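Local atomic coordinates of DELTA1-pyrroline-2-carboxylate reductase (Thermococcus litoralis DSM 5473, PDB entry 6T3E), a protein that catalyses the NADH-dependent reduction of delta1-pyrroline-2-carboxylate to L-proline, probably as part of L-hydroxyproline metabolism. Residues I37-A49 with M133-Y145. Numbering follows the deposited sequence.
Sequences ISMKEVIESVERA and MRTGAASGVATKY. With NAI (1,4-dihydronicotinamide adenine dinucleotide), chain F; PRO (proline), chain E.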
loop_
_atom_site.group_PDB
_atom_site.type_symbol
_atom_site.label_atom_id
_atom_site.label_comp_id
_atom_site.label_asym_id
_atom_site.label_seq_id
_atom_site.Cartn_x
_atom_site.Cartn_y
_atom_site.Cartn_z
ATOM N N ILE B 37 9.292 23.288 0.612
ATOM C CA ILE B 37 7.895 23.528 0.979
ATOM C C ILE B 37 7.764 24.260 2.315
ATOM O O ILE B 37 8.519 24.016 3.262
ATOM C CB ILE B 37 7.115 22.206 1.007
ATOM C CG1 ILE B 37 7.715 21.268 2.041
ATOM C CG2 ILE B 37 7.191 21.549 -0.340
ATOM C CD1 ILE B 37 7.206 19.847 1.935
ATOM N N SER B 38 6.769 25.140 2.391
ATOM C CA SER B 38 6.429 25.924 3.569
ATOM C C SER B 38 4.980 25.640 3.937
ATOM O O SER B 38 4.219 25.092 3.136
ATOM C CB SER B 38 6.612 27.424 3.317
ATOM O OG SER B 38 5.725 27.873 2.296
ATOM N N MET B 39 4.587 26.019 5.156
ATOM C CA MET B 39 3.261 25.628 5.637
ATOM C C MET B 39 2.137 26.386 4.932
ATOM O O MET B 39 1.071 25.813 4.675
ATOM C CB MET B 39 3.184 25.819 7.155
ATOM C CG MET B 39 1.906 25.309 7.838
ATOM S SD MET B 39 1.526 23.550 7.655
ATOM C CE MET B 39 2.576 22.787 8.881
ATOM N N LYS B 40 2.365 27.648 4.561
ATOM C CA LYS B 40 1.339 28.395 3.839
ATOM C C LYS B 40 1.004 27.726 2.513
ATOM O O LYS B 40 -0.170 27.647 2.127
ATOM C CB LYS B 40 1.799 29.831 3.613
ATOM C CG LYS B 40 0.735 30.714 3.011
ATOM C CD LYS B 40 1.206 32.156 2.941
ATOM C CE LYS B 40 0.540 32.881 1.789
ATOM N NZ LYS B 40 -0.045 31.919 0.817
ATOM N N GLU B 41 2.026 27.222 1.817
ATOM C CA GLU B 41 1.808 26.480 0.578
ATOM C C GLU B 41 1.034 25.188 0.839
ATOM O O GLU B 41 0.095 24.856 0.107
ATOM C CB GLU B 41 3.150 26.192 -0.096
ATOM C CG GLU B 41 3.597 27.282 -1.048
ATOM C CD GLU B 41 5.028 27.099 -1.538
ATOM O OE1 GLU B 41 5.412 27.780 -2.522
ATOM O OE2 GLU B 41 5.767 26.281 -0.936
ATOM N N VAL B 42 1.429 24.441 1.879
ATOM C CA VAL B 42 0.813 23.148 2.168
ATOM C C VAL B 42 -0.635 23.331 2.584
ATOM O O VAL B 42 -1.495 22.500 2.253
ATOM C CB VAL B 42 1.611 22.395 3.251
ATOM C CG1 VAL B 42 1.086 20.975 3.419
ATOM C CG2 VAL B 42 3.073 22.338 2.880
ATOM N N ILE B 43 -0.934 24.414 3.302
ATOM C CA ILE B 43 -2.312 24.681 3.692
ATOM C C ILE B 43 -3.179 24.865 2.454
ATOM O O ILE B 43 -4.237 24.237 2.315
ATOM C CB ILE B 43 -2.371 25.908 4.618
ATOM C CG1 ILE B 43 -1.930 25.515 6.037
ATOM C CG2 ILE B 43 -3.767 26.549 4.584
ATOM C CD1 ILE B 43 -1.448 26.667 6.864
ATOM N N GLU B 44 -2.709 25.684 1.508
ATOM C CA GLU B 44 -3.447 25.870 0.264
ATOM C C GLU B 44 -3.599 24.556 -0.486
ATOM O O GLU B 44 -4.680 24.248 -1.002
ATOM C CB GLU B 44 -2.747 26.907 -0.617
ATOM C CG GLU B 44 -2.721 28.313 -0.027
ATOM C CD GLU B 44 -1.752 29.242 -0.745
ATOM O OE1 GLU B 44 -1.541 29.077 -1.968
ATOM O OE2 GLU B 44 -1.193 30.135 -0.075
ATOM N N SER B 45 -2.540 23.743 -0.512
ATOM C CA SER B 45 -2.560 22.523 -1.314
ATOM C C SER B 45 -3.486 21.475 -0.718
ATOM O O SER B 45 -4.243 20.825 -1.449
ATOM C CB SER B 45 -1.147 21.958 -1.440
ATOM O OG SER B 45 -0.248 22.948 -1.894
ATOM N N VAL B 46 -3.440 21.292 0.606
ATOM C CA VAL B 46 -4.319 20.322 1.248
ATOM C C VAL B 46 -5.777 20.759 1.103
ATOM O O VAL B 46 -6.679 19.933 0.922
ATOM C CB VAL B 46 -3.918 20.123 2.723
ATOM C CG1 VAL B 46 -5.032 19.420 3.487
ATOM C CG2 VAL B 46 -2.606 19.332 2.851
ATOM N N GLU B 47 -6.028 22.068 1.138
ATOM C CA GLU B 47 -7.387 22.555 0.934
ATOM C C GLU B 47 -7.900 22.204 -0.458
ATOM O O GLU B 47 -9.053 21.781 -0.616
ATOM C CB GLU B 47 -7.435 24.064 1.153
ATOM C CG GLU B 47 -8.819 24.643 1.057
ATOM C CD GLU B 47 -8.952 25.965 1.808
ATOM O OE1 GLU B 47 -7.902 26.574 2.170
ATOM O OE2 GLU B 47 -10.113 26.365 2.060
ATOM N N ARG B 48 -7.053 22.351 -1.479
ATOM C CA ARG B 48 -7.460 22.020 -2.843
ATOM C C ARG B 48 -7.675 20.520 -3.014
ATOM O O ARG B 48 -8.562 20.093 -3.769
ATOM C CB ARG B 48 -6.408 22.528 -3.839
ATOM C CG ARG B 48 -6.754 22.212 -5.288
ATOM C CD ARG B 48 -5.565 21.680 -6.119
ATOM N NE ARG B 48 -5.818 21.754 -7.566
ATOM C CZ ARG B 48 -6.768 21.077 -8.217
ATOM N NH1 ARG B 48 -7.578 20.246 -7.566
ATOM N NH2 ARG B 48 -6.911 21.232 -9.532
ATOM N N ALA B 49 -6.885 19.710 -2.300
ATOM C CA ALA B 49 -7.031 18.262 -2.377
ATOM C C ALA B 49 -8.397 17.818 -1.874
ATOM O O ALA B 49 -8.999 16.884 -2.421
ATOM C CB ALA B 49 -5.918 17.589 -1.586
ATOM N N MET B 133 4.077 18.003 7.992
ATOM C CA MET B 133 3.606 19.210 7.321
ATOM C C MET B 133 2.149 19.069 6.898
ATOM O O MET B 133 1.321 19.936 7.201
ATOM C CB MET B 133 4.499 19.541 6.120
ATOM C CG MET B 133 5.940 19.914 6.497
ATOM S SD MET B 133 6.114 21.544 7.287
ATOM C CE MET B 133 5.377 22.614 6.050
ATOM N N ARG B 134 1.804 17.960 6.241
ATOM C CA ARG B 134 0.435 17.781 5.754
ATOM C C ARG B 134 -0.564 17.621 6.897
ATOM O O ARG B 134 -1.735 17.995 6.748
ATOM C CB ARG B 134 0.365 16.579 4.806
ATOM C CG ARG B 134 0.569 15.242 5.498
ATOM C CD ARG B 134 -0.641 14.372 5.409
ATOM N NE ARG B 134 -0.955 13.723 6.673
ATOM C CZ ARG B 134 -1.329 12.454 6.781
ATOM N NH1 ARG B 134 -1.427 11.692 5.706
ATOM N NH2 ARG B 134 -1.601 11.942 7.963
ATOM N N THR B 135 -0.131 17.058 8.031
ATOM C CA THR B 135 -1.018 16.925 9.183
ATOM C C THR B 135 -1.320 18.278 9.813
ATOM O O THR B 135 -2.475 18.577 10.131
ATOM C CB THR B 135 -0.390 15.994 10.213
ATOM O OG1 THR B 135 -0.215 14.694 9.639
ATOM C CG2 THR B 135 -1.267 15.897 11.453
ATOM N N GLY B 136 -0.293 19.108 10.002
ATOM C CA GLY B 136 -0.528 20.449 10.507
ATOM C C GLY B 136 -1.392 21.275 9.572
ATOM O O GLY B 136 -2.298 21.986 10.012
ATOM N N ALA B 137 -1.129 21.180 8.265
ATOM C CA ALA B 137 -1.894 21.954 7.294
ATOM C C ALA B 137 -3.345 21.511 7.247
ATOM O O ALA B 137 -4.247 22.346 7.093
ATOM C CB ALA B 137 -1.263 21.837 5.908
ATOM N N ALA B 138 -3.593 20.201 7.370
ATOM C CA ALA B 138 -4.971 19.717 7.391
ATOM C C ALA B 138 -5.748 20.343 8.540
ATOM O O ALA B 138 -6.886 20.793 8.363
ATOM C CB ALA B 138 -4.998 18.191 7.482
ATOM N N SER B 139 -5.137 20.414 9.720
ATOM C CA SER B 139 -5.772 21.126 10.821
ATOM C C SER B 139 -5.777 22.627 10.577
ATOM O O SER B 139 -6.632 23.337 11.119
ATOM C CB SER B 139 -5.084 20.788 12.152
ATOM O OG SER B 139 -4.977 19.380 12.342
ATOM N N GLY B 140 -4.827 23.132 9.783
ATOM C CA GLY B 140 -4.829 24.552 9.472
ATOM C C GLY B 140 -6.050 24.982 8.677
ATOM O O GLY B 140 -6.683 25.994 8.993
ATOM N N VAL B 141 -6.426 24.203 7.657
ATOM C CA VAL B 141 -7.617 24.560 6.888
ATOM C C VAL B 141 -8.862 24.414 7.754
ATOM O O VAL B 141 -9.764 25.254 7.698
ATOM C CB VAL B 141 -7.720 23.756 5.570
ATOM C CG1 VAL B 141 -6.431 23.866 4.771
ATOM C CG2 VAL B 141 -8.065 22.308 5.813
ATOM N N ALA B 142 -8.927 23.367 8.584
ATOM C CA ALA B 142 -10.098 23.217 9.442
ATOM C C ALA B 142 -10.176 24.346 10.454
ATOM O O ALA B 142 -11.267 24.844 10.750
ATOM C CB ALA B 142 -10.086 21.863 10.145
ATOM N N THR B 143 -9.028 24.776 10.982
ATOM C CA THR B 143 -9.007 25.891 11.927
ATOM C C THR B 143 -9.574 27.168 11.304
ATOM O O THR B 143 -10.259 27.940 11.980
ATOM C CB THR B 143 -7.574 26.102 12.434
ATOM O OG1 THR B 143 -7.126 24.912 13.094
ATOM C CG2 THR B 143 -7.475 27.294 13.392
ATOM N N LYS B 144 -9.316 27.396 10.010
ATOM C CA LYS B 144 -9.836 28.589 9.339
ATOM C C LYS B 144 -11.358 28.665 9.397
ATOM O O LYS B 144 -11.929 29.753 9.536
ATOM C CB LYS B 144 -9.378 28.616 7.885
ATOM C CG LYS B 144 -8.357 29.682 7.580
ATOM C CD LYS B 144 -8.180 29.854 6.079
ATOM C CE LYS B 144 -7.725 28.555 5.432
ATOM N NZ LYS B 144 -7.548 28.718 3.961
ATOM N N TYR B 145 -12.032 27.530 9.236
ATOM C CA TYR B 145 -13.485 27.507 9.189
ATOM C C TYR B 145 -14.142 27.318 10.546
ATOM O O TYR B 145 -15.310 27.690 10.701
ATOM C CB TYR B 145 -13.968 26.384 8.266
ATOM C CG TYR B 145 -13.575 26.564 6.828
ATOM C CD1 TYR B 145 -14.477 27.074 5.906
ATOM C CD2 TYR B 145 -12.303 26.225 6.389
ATOM C CE1 TYR B 145 -14.122 27.245 4.592
ATOM C CE2 TYR B 145 -11.935 26.393 5.076
ATOM C CZ TYR B 145 -12.849 26.903 4.179
ATOM O OH TYR B 145 -12.483 27.066 2.863
HETATM P PA NAI F . 5.708 11.919 19.377
HETATM O O1A NAI F . 6.053 10.667 20.141
HETATM O O2A NAI F . 6.960 12.503 18.751
HETATM O O5B NAI F . 4.926 13.030 20.305
HETATM C C5B NAI F . 3.906 12.487 21.135
HETATM C C4B NAI F . 3.796 13.372 22.453
HETATM O O4B NAI F . 2.759 13.026 23.142
HETATM C C3B NAI F . 5.021 13.094 23.354
HETATM O O3B NAI F . 5.678 14.261 23.568
HETATM C C2B NAI F . 4.407 12.507 24.642
HETATM O O2B NAI F . 5.257 12.844 25.845
HETATM C C1B NAI F . 3.239 13.083 24.689
HETATM N N9A NAI F . 2.307 12.373 25.522
HETATM C C8A NAI F . 2.078 11.062 25.407
HETATM N N7A NAI F . 1.171 10.732 26.320
HETATM C C5A NAI F . 0.836 11.842 26.999
HETATM C C6A NAI F . -0.051 12.031 28.031
HETATM N N6A NAI F . -0.924 11.124 28.752
HETATM N N1A NAI F . -0.218 13.244 28.556
HETATM C C2A NAI F . 0.485 14.287 28.050
HETATM N N3A NAI F . 1.358 14.100 27.029
HETATM C C4A NAI F . 1.529 12.857 26.511
HETATM O O3 NAI F . 4.629 11.446 18.201
HETATM P PN NAI F . 3.910 12.507 17.137
HETATM O O1N NAI F . 4.652 12.309 15.830
HETATM O O2N NAI F . 3.974 13.920 17.644
HETATM O O5D NAI F . 2.350 12.094 16.957
HETATM C C5D NAI F . 1.448 12.607 17.867
HETATM C C4D NAI F . 0.083 11.901 17.648
HETATM O O4D NAI F . -0.453 12.226 16.488
HETATM C C3D NAI F . 0.284 10.379 17.605
HETATM O O3D NAI F . -0.751 9.772 18.289
HETATM C C2D NAI F . 0.174 10.012 16.118
HETATM O O2D NAI F . -0.242 8.545 16.008
HETATM C C1D NAI F . -0.734 10.851 15.691
HETATM N N1N NAI F . -0.572 11.104 14.249
HETATM C C2N NAI F . -1.726 11.208 13.375
HETATM C C3N NAI F . -1.594 11.931 12.006
HETATM C C7N NAI F . -2.895 12.586 11.466
HETATM O O7N NAI F . -3.851 12.546 12.149
HETATM N N7N NAI F . -2.917 13.236 10.137
HETATM C C4N NAI F . -0.267 12.520 11.572
HETATM C C5N NAI F . 0.940 11.898 12.286
HETATM C C6N NAI F . 0.750 11.254 13.671
HETATM N N PRO E . -1.518 8.197 11.358
HETATM C CA PRO E . -0.491 9.042 10.743
HETATM C C PRO E . -0.690 9.302 9.252
HETATM O O PRO E . -1.789 9.164 8.694
HETATM C CB PRO E . 0.788 8.239 10.976
HETATM C CG PRO E . 0.549 7.545 12.282
HETATM C CD PRO E . -0.950 7.311 12.393
HETATM O OXT PRO E . 0.266 9.662 8.564
#
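A137 is the bump at the centre: its CB drops as a knob into a hole lined by M39, V42, I43 and V46, 3.5 Å from V42 CG1. G140, without a CB, lets I43 CG1 lie close; the CA atoms of I43 and A137 come within 4.5 Å where the helices cross at -71°. M39, bent at chi2 and chi3, lays its SD over the backbone there, 3.6 Å from A137 N. M133 CE fills the hollow between V42 CG2 and the start of helix 39-54. Beyond the knob, V141 CG1 lies against I43 CG2 and E47 CB. With CG anti to the backbone N (chi1 -176°), E47 stretches out to a salt bridge, OE1 to K144 NZ (2.8 Å, syn lone pair), while Y145 OH donates to OE2 at 2.6 Å. With an alanine in place of E47, K144 would probably lose its countercharge and Y145 its acceptor. R134, right after M133, points away and hydrogen-bonds through NH2 to O of the bound proline, which places this packing behind the pocket. Helix 324-341 packs against V42 and A138, helix 161-173 against M39, helix 298-303 against V141, and strand 316-319 against S139.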